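Local coordinates for protein restriction endonuclease EcoP15I, modification subunit (PDB 4ZCF) that methylates one adenine N6 in the DNA site 5'-CAGCAG-3' using S-adenosyl-L-methionine, and joins the Res subunit for DNA restriction, at residues P124-G129 and S198-E203; D131-N136 and S172-F177; T194-I199 and E242-Y247; G222-K227 and S390-D395. All blocks are in the same frame, centred on the assembly; numbering follows the deposited sequence.

In the fold
From the N terminus, the chain leaves strand 117-122, and contact 1 joins the following loop, 124-129, to the end of strand 193-199 and the turn after it. Contact 2 is nested inside the loop so closed, laying residues 131-136 against helix 171-188; Pro-125 O and Trp-174 NE1 link the two contacts. Contact 3 begins where contact 1 ends, sharing Ser-198 and Ile-199, and pairs strand 193-199 with strand 241-248. Contact 4 crosses contact 3 along the chain: strand 220-227, lying in sequence between the strands of contact 3, takes up strand 391-393 across 162 intervening residues. Contacts 3 and 4 thus build consecutive strands of the central sheet, and both reach the second subunit.

Contact 1. Residues P124-G129 and S198-E203; sequences PPYNTG and SIDHNE
The ring of Tyr-126 lies over the backbone at the end of strand 193-199: Ile-199 CA is 4.0 Å from the centroid of the Tyr-126 ring, a CH-pi contact, and Asp-200 N stands above the centre of the same face. With CG beside the backbone N (chi1 -68°), the ring reaches as far as Ser-198, where Tyr-126 OH is 3.5 Å from Ser-198 CB and bonds to Glu-242 OE2. Asp-200 CB, on the same side of the ring, is 3.6 Å from Tyr-126 CD2. Residues 124-126 belong to the DPPY motif of amino-methyltransferases, in a region predicted to bind S-adenosyl methionine. Replacing Tyr-126 with an alanine would probably leave Ile-199 and Asp-200 without their aromatic cover and Glu-242 without its hydroxyl partner. Beyond the ring, Asp-200 OD1 accepts from Asn-202 N at 3.1 Å, forming an Asx turn, and on its syn lone pair from Asn-202 ND2. One water donates to both Thr-128 O and Asn-202 OD1. Asn-127 ND2 gives Glu-203 OE2 a bond of 3.1 Å, bent to 143° and arriving from above the carboxylate plane; it also bonds to Ser-169 O, while His-171 pairs with Glu-203 OE1.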
loop_
_atom_site.group_PDB
_atom_site.type_symbol
_atom_site.label_atom_id
_atom_site.label_comp_id
_atom_site.label_asym_id
_atom_site.label_seq_id
_atom_site.Cartn_x
_atom_site.Cartn_y
_atom_site.Cartn_z
ATOM N N PRO A 124 -3.725 -14.695 -9.168
ATOM C CA PRO A 124 -4.379 -14.345 -10.429
ATOM C C PRO A 124 -3.734 -15.075 -11.599
ATOM O O PRO A 124 -2.686 -15.690 -11.415
ATOM C CB PRO A 124 -4.167 -12.832 -10.509
ATOM C CG PRO A 124 -2.860 -12.611 -9.855
ATOM C CD PRO A 124 -2.816 -13.619 -8.722
ATOM N N PRO A 125 -4.325 -15.059 -12.803
ATOM C CA PRO A 125 -3.608 -15.665 -13.934
ATOM C C PRO A 125 -2.349 -14.827 -14.200
ATOM O O PRO A 125 -2.359 -13.582 -14.107
ATOM C CB PRO A 125 -4.614 -15.613 -15.090
ATOM C CG PRO A 125 -5.597 -14.543 -14.729
ATOM C CD PRO A 125 -5.581 -14.387 -13.224
ATOM N N TYR A 126 -1.233 -15.522 -14.413
ATOM C CA TYR A 126 0.060 -14.933 -14.700
ATOM C C TYR A 126 -0.031 -14.640 -16.208
ATOM O O TYR A 126 -1.026 -15.027 -16.834
ATOM C CB TYR A 126 1.132 -15.998 -14.424
ATOM C CG TYR A 126 1.338 -16.423 -12.978
ATOM C CD1 TYR A 126 0.509 -15.952 -11.962
ATOM C CD2 TYR A 126 2.370 -17.294 -12.626
ATOM C CE1 TYR A 126 0.667 -16.374 -10.643
ATOM C CE2 TYR A 126 2.572 -17.681 -11.299
ATOM C CZ TYR A 126 1.723 -17.213 -10.310
ATOM O OH TYR A 126 1.888 -17.620 -9.007
ATOM N N ASN A 127 0.907 -13.968 -16.829
ATOM C CA ASN A 127 0.618 -13.856 -18.271
ATOM C C ASN A 127 1.701 -14.579 -19.037
ATOM O O ASN A 127 2.385 -14.022 -19.896
ATOM C CB ASN A 127 0.336 -12.415 -18.706
ATOM C CG ASN A 127 -0.354 -12.202 -20.025
ATOM O OD1 ASN A 127 -0.686 -13.118 -20.783
ATOM N ND2 ASN A 127 -0.488 -10.948 -20.376
ATOM N N THR A 128 1.854 -15.851 -18.647
ATOM C CA THR A 128 2.797 -16.883 -19.065
ATOM C C THR A 128 2.953 -17.006 -20.570
ATOM O O THR A 128 4.067 -17.253 -21.046
ATOM C CB THR A 128 2.380 -18.211 -18.384
ATOM O OG1 THR A 128 2.714 -18.191 -16.977
ATOM C CG2 THR A 128 2.977 -19.416 -19.034
ATOM N N GLY A 129 1.842 -16.863 -21.293
ATOM C CA GLY A 129 1.768 -17.040 -22.741
ATOM C C GLY A 129 1.525 -18.495 -23.112
ATOM O O GLY A 129 1.575 -18.841 -24.292
ATOM N N SER A 198 0.364 -13.362 -5.726
ATOM C CA SER A 198 1.297 -14.276 -6.383
ATOM C C SER A 198 1.405 -13.907 -7.844
ATOM O O SER A 198 0.390 -13.675 -8.493
ATOM C CB SER A 198 0.799 -15.720 -6.308
ATOM O OG SER A 198 1.036 -16.291 -5.035
ATOM N N ILE A 199 2.641 -13.860 -8.366
ATOM C CA ILE A 199 2.930 -13.595 -9.775
ATOM C C ILE A 199 4.253 -14.162 -10.068
ATOM O O ILE A 199 4.957 -14.529 -9.146
ATOM C CB ILE A 199 2.895 -12.107 -10.246
ATOM C CG1 ILE A 199 3.168 -11.115 -9.134
ATOM C CG2 ILE A 199 1.677 -11.769 -11.180
ATOM C CD1 ILE A 199 4.551 -10.867 -8.903
ATOM N N ASP A 200 4.608 -14.187 -11.351
ATOM C CA ASP A 200 5.884 -14.635 -11.882
ATOM C C ASP A 200 6.491 -13.435 -12.702
ATOM O O ASP A 200 5.980 -12.328 -12.589
ATOM C CB ASP A 200 5.729 -16.002 -12.641
ATOM C CG ASP A 200 5.467 -16.028 -14.146
ATOM O OD1 ASP A 200 5.002 -14.998 -14.702
ATOM O OD2 ASP A 200 5.746 -17.071 -14.776
ATOM N N HIS A 201 7.566 -13.632 -13.463
ATOM C CA HIS A 201 8.252 -12.547 -14.195
ATOM C C HIS A 201 7.471 -11.849 -15.313
ATOM O O HIS A 201 7.878 -10.780 -15.768
ATOM C CB HIS A 201 9.597 -13.032 -14.735
ATOM C CG HIS A 201 9.453 -14.095 -15.770
ATOM N ND1 HIS A 201 9.338 -15.424 -15.420
ATOM C CD2 HIS A 201 9.400 -13.986 -17.113
ATOM C CE1 HIS A 201 9.200 -16.079 -16.558
ATOM N NE2 HIS A 201 9.256 -15.254 -17.602
ATOM N N ASN A 202 6.394 -12.461 -15.791
ATOM C CA ASN A 202 5.626 -11.890 -16.895
ATOM C C ASN A 202 4.991 -10.541 -16.597
ATOM O O ASN A 202 5.210 -9.601 -17.361
ATOM C CB ASN A 202 4.645 -12.904 -17.470
ATOM C CG ASN A 202 5.353 -14.086 -18.052
ATOM O OD1 ASN A 202 6.064 -13.970 -19.048
ATOM N ND2 ASN A 202 5.262 -15.230 -17.386
ATOM N N GLU A 203 4.300 -10.422 -15.448
ATOM C CA GLU A 203 3.585 -9.208 -15.025
ATOM C C GLU A 203 4.040 -8.596 -13.699
ATOM O O GLU A 203 3.376 -7.678 -13.210
ATOM C CB GLU A 203 2.058 -9.468 -14.990
ATOM C CG GLU A 203 1.465 -9.942 -16.306
ATOM C CD GLU A 203 1.537 -8.948 -17.450
ATOM O OE1 GLU A 203 1.572 -7.728 -17.174
ATOM O OE2 GLU A 203 1.559 -9.388 -18.624
HETATM O O HOH W 1 6.730 -16.685 -19.576
#

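Contact 2. Residues D131-N136 and S172-F177; sequences DGFVYN and SAWLTF
Irregular residues 133-135 run beside helix 171-188, closest at Tyr-135 and Ala-173, whose CA atoms are 5.7 Å apart. Phe-133 and Tyr-135 both turn toward the helix, and Val-134 between them points away. Phe-133, its CG anti to the backbone N (chi1 169°), extends its ring so that the edge of Trp-174 meets its face: centroids of the Phe-133 ring and the five-membered ring of Trp-174 lie 5.0 Å apart, planes at 66°, with Trp-174 CD1 over the centre of the phenyl. Phe-177 completes the aromatic cluster obliquely, its CD2 being 3.8 Å from Phe-133 CE1. Tyr-135 packs further along, CB against Ala-173 CB at 3.8 Å and ring edge against Phe-177 CB and CA. No hydrogen bond joins the segments. The polar ends are satisfied elsewhere, Trp-174 NE1 by Pro-125 O and Tyr-135 OH by Asp-137, so residues 131-136 meet residues 172-177 through apolar and aromatic packing, while a polar tie of the loop to this helix comes from Pro-125.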
loop_
_atom_site.group_PDB
_atom_site.type_symbol
_atom_site.label_atom_id
_atom_site.label_comp_id
_atom_site.label_asym_id
_atom_site.label_seq_id
_atom_site.Cartn_x
_atom_site.Cartn_y
_atom_site.Cartn_z
ATOM N N ASP A 131 -0.746 -20.297 -20.551
ATOM C CA ASP A 131 -1.867 -20.493 -19.616
ATOM C C ASP A 131 -3.268 -20.249 -20.207
ATOM O O ASP A 131 -4.270 -20.488 -19.520
ATOM C CB ASP A 131 -1.671 -19.604 -18.366
ATOM C CG ASP A 131 -1.444 -18.112 -18.622
ATOM O OD1 ASP A 131 -1.857 -17.612 -19.707
ATOM O OD2 ASP A 131 -0.846 -17.454 -17.756
ATOM N N GLY A 132 -3.320 -19.731 -21.433
ATOM C CA GLY A 132 -4.570 -19.438 -22.117
ATOM C C GLY A 132 -5.279 -18.170 -21.679
ATOM O O GLY A 132 -6.488 -18.035 -21.939
ATOM N N PHE A 133 -4.547 -17.222 -21.004
ATOM C CA PHE A 133 -5.118 -15.938 -20.603
ATOM C C PHE A 133 -5.441 -15.139 -21.861
ATOM O O PHE A 133 -4.587 -14.951 -22.733
ATOM C CB PHE A 133 -4.197 -15.100 -19.670
ATOM C CG PHE A 133 -4.691 -13.671 -19.478
ATOM C CD1 PHE A 133 -5.717 -13.384 -18.580
ATOM C CD2 PHE A 133 -4.207 -12.633 -20.279
ATOM C CE1 PHE A 133 -6.225 -12.076 -18.460
ATOM C CE2 PHE A 133 -4.727 -11.335 -20.166
ATOM C CZ PHE A 133 -5.741 -11.071 -19.267
ATOM N N VAL A 134 -6.665 -14.632 -21.897
ATOM C CA VAL A 134 -7.227 -13.797 -22.952
ATOM C C VAL A 134 -8.188 -12.859 -22.245
ATOM O O VAL A 134 -8.902 -13.306 -21.345
ATOM C CB VAL A 134 -7.908 -14.622 -24.116
ATOM C CG1 VAL A 134 -8.865 -15.701 -23.600
ATOM C CG2 VAL A 134 -8.624 -13.720 -25.113
ATOM N N TYR A 135 -8.187 -11.566 -22.602
ATOM C CA TYR A 135 -9.171 -10.665 -22.024
ATOM C C TYR A 135 -10.501 -10.886 -22.770
ATOM O O TYR A 135 -10.525 -10.931 -24.015
ATOM C CB TYR A 135 -8.782 -9.177 -22.132
ATOM C CG TYR A 135 -9.764 -8.317 -21.368
ATOM C CD1 TYR A 135 -10.962 -7.903 -21.952
ATOM C CD2 TYR A 135 -9.574 -8.048 -20.017
ATOM C CE1 TYR A 135 -11.938 -7.241 -21.210
ATOM C CE2 TYR A 135 -10.531 -7.364 -19.273
ATOM C CZ TYR A 135 -11.703 -6.953 -19.875
ATOM O OH TYR A 135 -12.627 -6.293 -19.118
ATOM N N ASN A 136 -11.596 -11.009 -21.992
ATOM C CA ASN A 136 -12.979 -11.156 -22.456
ATOM C C ASN A 136 -13.917 -10.844 -21.289
ATOM O O ASN A 136 -13.646 -11.233 -20.152
ATOM C CB ASN A 136 -13.275 -12.583 -23.039
ATOM C CG ASN A 136 -12.956 -12.786 -24.530
ATOM O OD1 ASN A 136 -13.112 -11.892 -25.388
ATOM N ND2 ASN A 136 -12.524 -13.993 -24.881
ATOM N N SER A 172 -1.533 -4.494 -21.377
ATOM C CA SER A 172 -2.689 -3.598 -21.260
ATOM C C SER A 172 -3.998 -4.363 -21.052
ATOM O O SER A 172 -4.793 -3.947 -20.216
ATOM C CB SER A 172 -2.774 -2.630 -22.436
ATOM O OG SER A 172 -2.708 -3.286 -23.685
ATOM N N ALA A 173 -4.204 -5.502 -21.769
ATOM C CA ALA A 173 -5.393 -6.356 -21.599
ATOM C C ALA A 173 -5.392 -6.924 -20.176
ATOM O O ALA A 173 -6.409 -6.817 -19.459
ATOM C CB ALA A 173 -5.392 -7.479 -22.620
ATOM N N TRP A 174 -4.204 -7.426 -19.729
ATOM C CA TRP A 174 -4.001 -7.935 -18.364
ATOM C C TRP A 174 -4.269 -6.869 -17.297
ATOM O O TRP A 174 -4.967 -7.158 -16.335
ATOM C CB TRP A 174 -2.620 -8.571 -18.205
ATOM C CG TRP A 174 -2.494 -9.398 -16.956
ATOM C CD1 TRP A 174 -2.794 -10.725 -16.818
ATOM C CD2 TRP A 174 -2.033 -8.950 -15.661
ATOM N NE1 TRP A 174 -2.531 -11.139 -15.527
ATOM C CE2 TRP A 174 -2.079 -10.065 -14.790
ATOM C CE3 TRP A 174 -1.574 -7.715 -15.159
ATOM C CZ2 TRP A 174 -1.681 -9.983 -13.443
ATOM C CZ3 TRP A 174 -1.200 -7.626 -13.820
ATOM C CH2 TRP A 174 -1.232 -8.750 -12.985
ATOM N N LEU A 175 -3.778 -5.627 -17.492
ATOM C CA LEU A 175 -4.007 -4.509 -16.556
ATOM C C LEU A 175 -5.472 -4.060 -16.522
ATOM O O LEU A 175 -5.969 -3.662 -15.466
ATOM C CB LEU A 175 -3.079 -3.330 -16.857
ATOM C CG LEU A 175 -1.557 -3.544 -16.638
ATOM C CD1 LEU A 175 -0.761 -2.466 -17.342
ATOM C CD2 LEU A 175 -1.175 -3.531 -15.163
ATOM N N THR A 176 -6.188 -4.186 -17.666
ATOM C CA THR A 176 -7.613 -3.855 -17.784
ATOM C C THR A 176 -8.402 -4.871 -16.946
ATOM O O THR A 176 -9.401 -4.512 -16.321
ATOM C CB THR A 176 -8.054 -3.827 -19.278
ATOM O OG1 THR A 176 -7.135 -3.039 -20.039
ATOM C CG2 THR A 176 -9.478 -3.288 -19.475
ATOM N N PHE A 177 -7.947 -6.134 -16.938
ATOM C CA PHE A 177 -8.561 -7.215 -16.172
ATOM C C PHE A 177 -8.389 -7.064 -14.650
ATOM O O PHE A 177 -9.408 -7.083 -13.957
ATOM C CB PHE A 177 -8.122 -8.597 -16.697
ATOM C CG PHE A 177 -8.505 -9.779 -15.823
ATOM C CD1 PHE A 177 -9.839 -10.109 -15.615
ATOM C CD2 PHE A 177 -7.528 -10.564 -15.222
ATOM C CE1 PHE A 177 -10.189 -11.181 -14.799
ATOM C CE2 PHE A 177 -7.879 -11.621 -14.394
ATOM C CZ PHE A 177 -9.206 -11.925 -14.190
#

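Contact 3. Residues T194-I199 and E242-Y247; sequences TIFISI and EYIIVY
Tyr-243 N donates to Ile-199 O at 2.8 Å (N-H...O 167°), the shortest of six backbone bonds that pair the two strands antiparallel. Ile-199, Ile-197 and Ile-195 each exchange two bonds with Tyr-243, Ile-245 and Tyr-247 in turn, while Phe-196 with Val-246 and Ser-198 with Ile-244 form the non-hydrogen-bonded pairs. On the face bearing Phe-196, Val-246 CG1 sits over the centre of the phenyl ring, 3.9 Å from its centroid in a CH-pi contact, and Ile-244 CG2 meets the ring edge in plane, 3.9 Å from Phe-196 CD2. The ring is thus bounded over a face and at an edge by two residues of the partner strand. On the other face, Ile-197 and Ile-245 lie side by side, pointing the same way. Ile-245 places CG1 between its backbone N and carbonyl carbon (chi1 85°), bringing that atom to 3.8 Å from Ile-197 CB. Ile-199 CD1 touches both Tyr-243 CB, at 3.7 Å, and Ile-245 CG2. Strand 241-248 runs against both its neighbours, 193-199 and 220-227, consistent with the reversed strand of the class I methyltransferase sheet. Helix 420-430 packs on Phe-196 and Ile-244, helix 204-215 on Ile-199, Ile-245 and Tyr-247, and strand 117-122 bonds to the far edge of strand 193-199.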
loop_
_atom_site.group_PDB
_atom_site.type_symbol
_atom_site.label_atom_id
_atom_site.label_comp_id
_atom_site.label_asym_id
_atom_site.label_seq_id
_atom_site.Cartn_x
_atom_site.Cartn_y
_atom_site.Cartn_z
ATOM N N THR A 194 -3.924 -6.215 4.913
ATOM C CA THR A 194 -2.913 -6.487 3.880
ATOM C C THR A 194 -3.410 -7.338 2.721
ATOM O O THR A 194 -4.268 -8.189 2.898
ATOM C CB THR A 194 -1.664 -7.189 4.484
ATOM O OG1 THR A 194 -2.064 -8.277 5.315
ATOM C CG2 THR A 194 -0.757 -6.249 5.256
ATOM N N ILE A 195 -2.847 -7.110 1.543
ATOM C CA ILE A 195 -3.068 -7.892 0.336
ATOM C C ILE A 195 -1.740 -8.584 -0.011
ATOM O O ILE A 195 -0.694 -7.980 0.147
ATOM C CB ILE A 195 -3.686 -7.089 -0.864
ATOM C CG1 ILE A 195 -3.940 -8.010 -2.092
ATOM C CG2 ILE A 195 -2.856 -5.845 -1.233
ATOM C CD1 ILE A 195 -4.932 -7.522 -3.116
ATOM N N PHE A 196 -1.797 -9.852 -0.441
ATOM C CA PHE A 196 -0.695 -10.717 -0.909
ATOM C C PHE A 196 -1.083 -11.165 -2.344
ATOM O O PHE A 196 -2.212 -11.611 -2.556
ATOM C CB PHE A 196 -0.575 -11.932 0.033
ATOM C CG PHE A 196 0.036 -11.683 1.396
ATOM C CD1 PHE A 196 -0.676 -11.029 2.387
ATOM C CD2 PHE A 196 1.323 -12.118 1.691
ATOM C CE1 PHE A 196 -0.106 -10.790 3.649
ATOM C CE2 PHE A 196 1.882 -11.905 2.961
ATOM C CZ PHE A 196 1.153 -11.258 3.939
ATOM N N ILE A 197 -0.198 -10.947 -3.348
ATOM C CA ILE A 197 -0.450 -11.280 -4.764
ATOM C C ILE A 197 0.667 -12.098 -5.359
ATOM O O ILE A 197 1.778 -11.586 -5.521
ATOM C CB ILE A 197 -0.768 -10.059 -5.678
ATOM C CG1 ILE A 197 -1.684 -9.017 -4.992
ATOM C CG2 ILE A 197 -1.345 -10.529 -7.047
ATOM C CD1 ILE A 197 -1.855 -7.700 -5.737
ATOM N N SER A 198 0.364 -13.362 -5.726
ATOM C CA SER A 198 1.297 -14.276 -6.383
ATOM C C SER A 198 1.405 -13.907 -7.844
ATOM O O SER A 198 0.390 -13.675 -8.493
ATOM C CB SER A 198 0.799 -15.720 -6.308
ATOM O OG SER A 198 1.036 -16.291 -5.035
ATOM N N ILE A 199 2.641 -13.860 -8.366
ATOM C CA ILE A 199 2.930 -13.595 -9.775
ATOM C C ILE A 199 4.253 -14.162 -10.068
ATOM O O ILE A 199 4.957 -14.529 -9.146
ATOM C CB ILE A 199 2.895 -12.107 -10.246
ATOM C CG1 ILE A 199 3.168 -11.115 -9.134
ATOM C CG2 ILE A 199 1.677 -11.769 -11.180
ATOM C CD1 ILE A 199 4.551 -10.867 -8.903
ATOM N N GLU A 242 9.192 -17.472 -8.288
ATOM C CA GLU A 242 8.150 -16.509 -8.574
ATOM C C GLU A 242 8.031 -15.575 -7.355
ATOM O O GLU A 242 8.871 -15.622 -6.455
ATOM C CB GLU A 242 6.839 -17.192 -8.966
ATOM C CG GLU A 242 6.483 -18.428 -8.158
ATOM C CD GLU A 242 5.084 -18.882 -8.485
ATOM O OE1 GLU A 242 4.924 -19.641 -9.469
ATOM O OE2 GLU A 242 4.142 -18.399 -7.817
ATOM N N TYR A 243 7.028 -14.728 -7.329
ATOM C CA TYR A 243 6.912 -13.716 -6.283
ATOM C C TYR A 243 5.566 -13.662 -5.601
ATOM O O TYR A 243 4.593 -14.206 -6.085
ATOM C CB TYR A 243 7.245 -12.312 -6.866
ATOM C CG TYR A 243 8.462 -12.256 -7.775
ATOM C CD1 TYR A 243 9.729 -11.997 -7.262
ATOM C CD2 TYR A 243 8.339 -12.434 -9.151
ATOM C CE1 TYR A 243 10.855 -11.971 -8.088
ATOM C CE2 TYR A 243 9.460 -12.404 -9.991
ATOM C CZ TYR A 243 10.713 -12.149 -9.455
ATOM O OH TYR A 243 11.825 -12.111 -10.261
ATOM N N ILE A 244 5.531 -12.975 -4.475
ATOM C CA ILE A 244 4.364 -12.638 -3.666
ATOM C C ILE A 244 4.564 -11.157 -3.275
ATOM O O ILE A 244 5.425 -10.859 -2.446
ATOM C CB ILE A 244 4.123 -13.579 -2.443
ATOM C CG1 ILE A 244 4.159 -15.094 -2.891
ATOM C CG2 ILE A 244 2.794 -13.204 -1.714
ATOM C CD1 ILE A 244 3.979 -16.197 -1.847
ATOM N N ILE A 245 3.840 -10.240 -3.961
ATOM C CA ILE A 245 3.860 -8.808 -3.666
ATOM C C ILE A 245 2.900 -8.555 -2.480
ATOM O O ILE A 245 1.856 -9.181 -2.404
ATOM C CB ILE A 245 3.632 -7.866 -4.887
ATOM C CG1 ILE A 245 2.172 -7.635 -5.184
ATOM C CG2 ILE A 245 4.409 -8.287 -6.148
ATOM C CD1 ILE A 245 1.963 -6.369 -5.949
ATOM N N VAL A 246 3.300 -7.719 -1.516
ATOM C CA VAL A 246 2.512 -7.457 -0.302
ATOM C C VAL A 246 2.283 -5.944 -0.156
ATOM O O VAL A 246 3.217 -5.162 -0.333
ATOM C CB VAL A 246 3.198 -8.080 0.956
ATOM C CG1 VAL A 246 2.324 -7.970 2.192
ATOM C CG2 VAL A 246 3.596 -9.531 0.721
ATOM N N TYR A 247 1.041 -5.535 0.096
ATOM C CA TYR A 247 0.673 -4.130 0.302
ATOM C C TYR A 247 -0.267 -4.063 1.496
ATOM O O TYR A 247 -0.845 -5.062 1.893
ATOM C CB TYR A 247 0.001 -3.500 -0.951
ATOM C CG TYR A 247 0.949 -3.048 -2.049
ATOM C CD1 TYR A 247 1.602 -3.973 -2.861
ATOM C CD2 TYR A 247 1.180 -1.696 -2.289
ATOM C CE1 TYR A 247 2.499 -3.569 -3.844
ATOM C CE2 TYR A 247 2.081 -1.280 -3.271
ATOM C CZ TYR A 247 2.720 -2.222 -4.059
ATOM O OH TYR A 247 3.559 -1.839 -5.074
#

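Contact 4. Residues G222-K227 and S390-D395; sequences GDLVWK and SVIHLD
Val-225 N donates to Ser-390 O at 2.6 Å, and Val-225 O accepts from Ile-392 N at 2.7 Å, engaging both backbone polar atoms of Val-225. The parallel pairing continues with Lys-227 N to Ile-392 O at 2.8 Å and Leu-394 N to Lys-227 O at 3.0 Å. Trp-226 NE1 adds a weak side-chain bond to Leu-394 O, 2.9 Å long but bent to 125°. Trp-226 CG lies anti to the backbone N (chi1 -175°), which carries the indole along toward Leu-394, whose CB meets the ring edge in plane, 3.5 Å from Trp-226 NE1. Exchanging Trp-226 for an alanine would probably cost Leu-394 O this weak donor and open a gap beside the Leu-394 side chain. On the sheet face that also carries Trp-226, Ile-392 CD1 reaches Leu-224 CB. On the face bearing Val-225 and Lys-227, the His-393 ring lies against CB and CG of Lys-227, whose NZ bonds to Ala-229 O. Ser-390 OG bonds to His-241 of the second subunit, and the His-393 ring meets His-393 of that subunit. Strand 391-393 is the outermost strand of the Rossmann-like methyltransferase sheet within this chain, parallel to strand 220-227.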
loop_
_atom_site.group_PDB
_atom_site.type_symbol
_atom_site.label_atom_id
_atom_site.label_comp_id
_atom_site.label_asym_id
_atom_site.label_seq_id
_atom_site.Cartn_x
_atom_site.Cartn_y
_atom_site.Cartn_z
ATOM N N GLY A 222 6.583 -5.148 1.069
ATOM C CA GLY A 222 7.743 -5.840 0.529
ATOM C C GLY A 222 7.286 -6.916 -0.426
ATOM O O GLY A 222 6.078 -7.129 -0.604
ATOM N N ASP A 223 8.255 -7.573 -1.085
ATOM C CA ASP A 223 8.015 -8.664 -2.015
ATOM C C ASP A 223 8.757 -9.843 -1.509
ATOM O O ASP A 223 9.854 -9.703 -0.962
ATOM C CB ASP A 223 8.435 -8.316 -3.451
ATOM C CG ASP A 223 7.835 -7.001 -3.943
ATOM O OD1 ASP A 223 6.601 -6.774 -3.713
ATOM O OD2 ASP A 223 8.598 -6.172 -4.504
ATOM N N LEU A 224 8.108 -11.003 -1.614
ATOM C CA LEU A 224 8.643 -12.283 -1.188
ATOM C C LEU A 224 9.011 -13.082 -2.425
ATOM O O LEU A 224 8.354 -12.978 -3.459
ATOM C CB LEU A 224 7.628 -13.073 -0.330
ATOM C CG LEU A 224 6.963 -12.327 0.836
ATOM C CD1 LEU A 224 5.628 -12.995 1.220
ATOM C CD2 LEU A 224 7.896 -12.255 2.052
ATOM N N VAL A 225 10.097 -13.859 -2.314
ATOM C CA VAL A 225 10.606 -14.701 -3.394
ATOM C C VAL A 225 10.333 -16.120 -3.036
ATOM O O VAL A 225 10.808 -16.603 -2.016
ATOM C CB VAL A 225 12.086 -14.391 -3.717
ATOM C CG1 VAL A 225 12.701 -15.446 -4.625
ATOM C CG2 VAL A 225 12.216 -12.990 -4.331
ATOM N N TRP A 226 9.451 -16.752 -3.797
ATOM C CA TRP A 226 9.094 -18.158 -3.593
ATOM C C TRP A 226 9.898 -19.047 -4.570
ATOM O O TRP A 226 9.606 -19.065 -5.764
ATOM C CB TRP A 226 7.554 -18.377 -3.717
ATOM C CG TRP A 226 7.088 -19.775 -3.396
ATOM C CD1 TRP A 226 7.634 -20.636 -2.491
ATOM C CD2 TRP A 226 5.959 -20.450 -3.956
ATOM N NE1 TRP A 226 6.989 -21.847 -2.541
ATOM C CE2 TRP A 226 5.919 -21.745 -3.387
ATOM C CE3 TRP A 226 4.986 -20.101 -4.919
ATOM C CZ2 TRP A 226 4.932 -22.687 -3.729
ATOM C CZ3 TRP A 226 4.009 -21.029 -5.261
ATOM C CH2 TRP A 226 3.985 -22.305 -4.674
ATOM N N LYS A 227 10.965 -19.696 -4.064
ATOM C CA LYS A 227 11.778 -20.642 -4.833
ATOM C C LYS A 227 11.029 -21.989 -4.688
ATOM O O LYS A 227 11.090 -22.646 -3.641
ATOM C CB LYS A 227 13.242 -20.645 -4.345
ATOM C CG LYS A 227 14.013 -21.924 -4.638
ATOM C CD LYS A 227 14.800 -21.909 -5.904
ATOM C CE LYS A 227 15.670 -23.150 -5.979
ATOM N NZ LYS A 227 14.907 -24.436 -5.977
ATOM N N SER A 390 12.438 -12.895 3.406
ATOM C CA SER A 390 11.995 -12.526 2.050
ATOM C C SER A 390 12.093 -13.625 0.983
ATOM O O SER A 390 11.392 -13.553 -0.039
ATOM C CB SER A 390 12.687 -11.251 1.573
ATOM O OG SER A 390 14.060 -11.469 1.291
ATOM N N VAL A 391 12.981 -14.619 1.206
ATOM C CA VAL A 391 13.203 -15.737 0.274
ATOM C C VAL A 391 12.698 -17.045 0.876
ATOM O O VAL A 391 13.312 -17.557 1.811
ATOM C CB VAL A 391 14.687 -15.839 -0.191
ATOM C CG1 VAL A 391 14.876 -16.983 -1.202
ATOM C CG2 VAL A 391 15.162 -14.522 -0.764
ATOM N N ILE A 392 11.599 -17.596 0.336
ATOM C CA ILE A 392 11.001 -18.872 0.801
ATOM C C ILE A 392 11.275 -20.040 -0.153
ATOM O O ILE A 392 10.877 -19.989 -1.320
ATOM C CB ILE A 392 9.485 -18.732 1.086
ATOM C CG1 ILE A 392 9.137 -17.381 1.769
ATOM C CG2 ILE A 392 8.950 -19.943 1.848
ATOM C CD1 ILE A 392 7.712 -16.904 1.525
ATOM N N HIS A 393 11.916 -21.091 0.369
ATOM C CA HIS A 393 12.255 -22.344 -0.321
ATOM C C HIS A 393 11.237 -23.364 0.051
ATOM O O HIS A 393 11.219 -23.842 1.182
ATOM C CB HIS A 393 13.660 -22.859 0.080
ATOM C CG HIS A 393 14.727 -21.958 -0.429
ATOM N ND1 HIS A 393 15.267 -22.133 -1.692
ATOM C CD2 HIS A 393 15.230 -20.825 0.115
ATOM C CE1 HIS A 393 16.110 -21.125 -1.858
ATOM N NE2 HIS A 393 16.112 -20.313 -0.796
ATOM N N LEU A 394 10.364 -23.679 -0.894
ATOM C CA LEU A 394 9.293 -24.639 -0.696
ATOM C C LEU A 394 8.869 -25.156 -2.060
ATOM O O LEU A 394 8.416 -24.368 -2.900
ATOM C CB LEU A 394 8.128 -23.960 0.037
ATOM C CG LEU A 394 6.894 -24.796 0.285
ATOM C CD1 LEU A 394 7.089 -25.706 1.499
ATOM C CD2 LEU A 394 5.672 -23.896 0.404
ATOM N N ASP A 395 9.068 -26.467 -2.291
ATOM C CA ASP A 395 8.715 -27.129 -3.532
ATOM C C ASP A 395 7.206 -27.026 -3.752
ATOM O O ASP A 395 6.412 -27.456 -2.901
ATOM C CB ASP A 395 9.167 -28.609 -3.508
ATOM C CG ASP A 395 9.421 -29.261 -4.865
ATOM O OD1 ASP A 395 9.000 -28.682 -5.906
ATOM O OD2 ASP A 395 10.073 -30.324 -4.894
#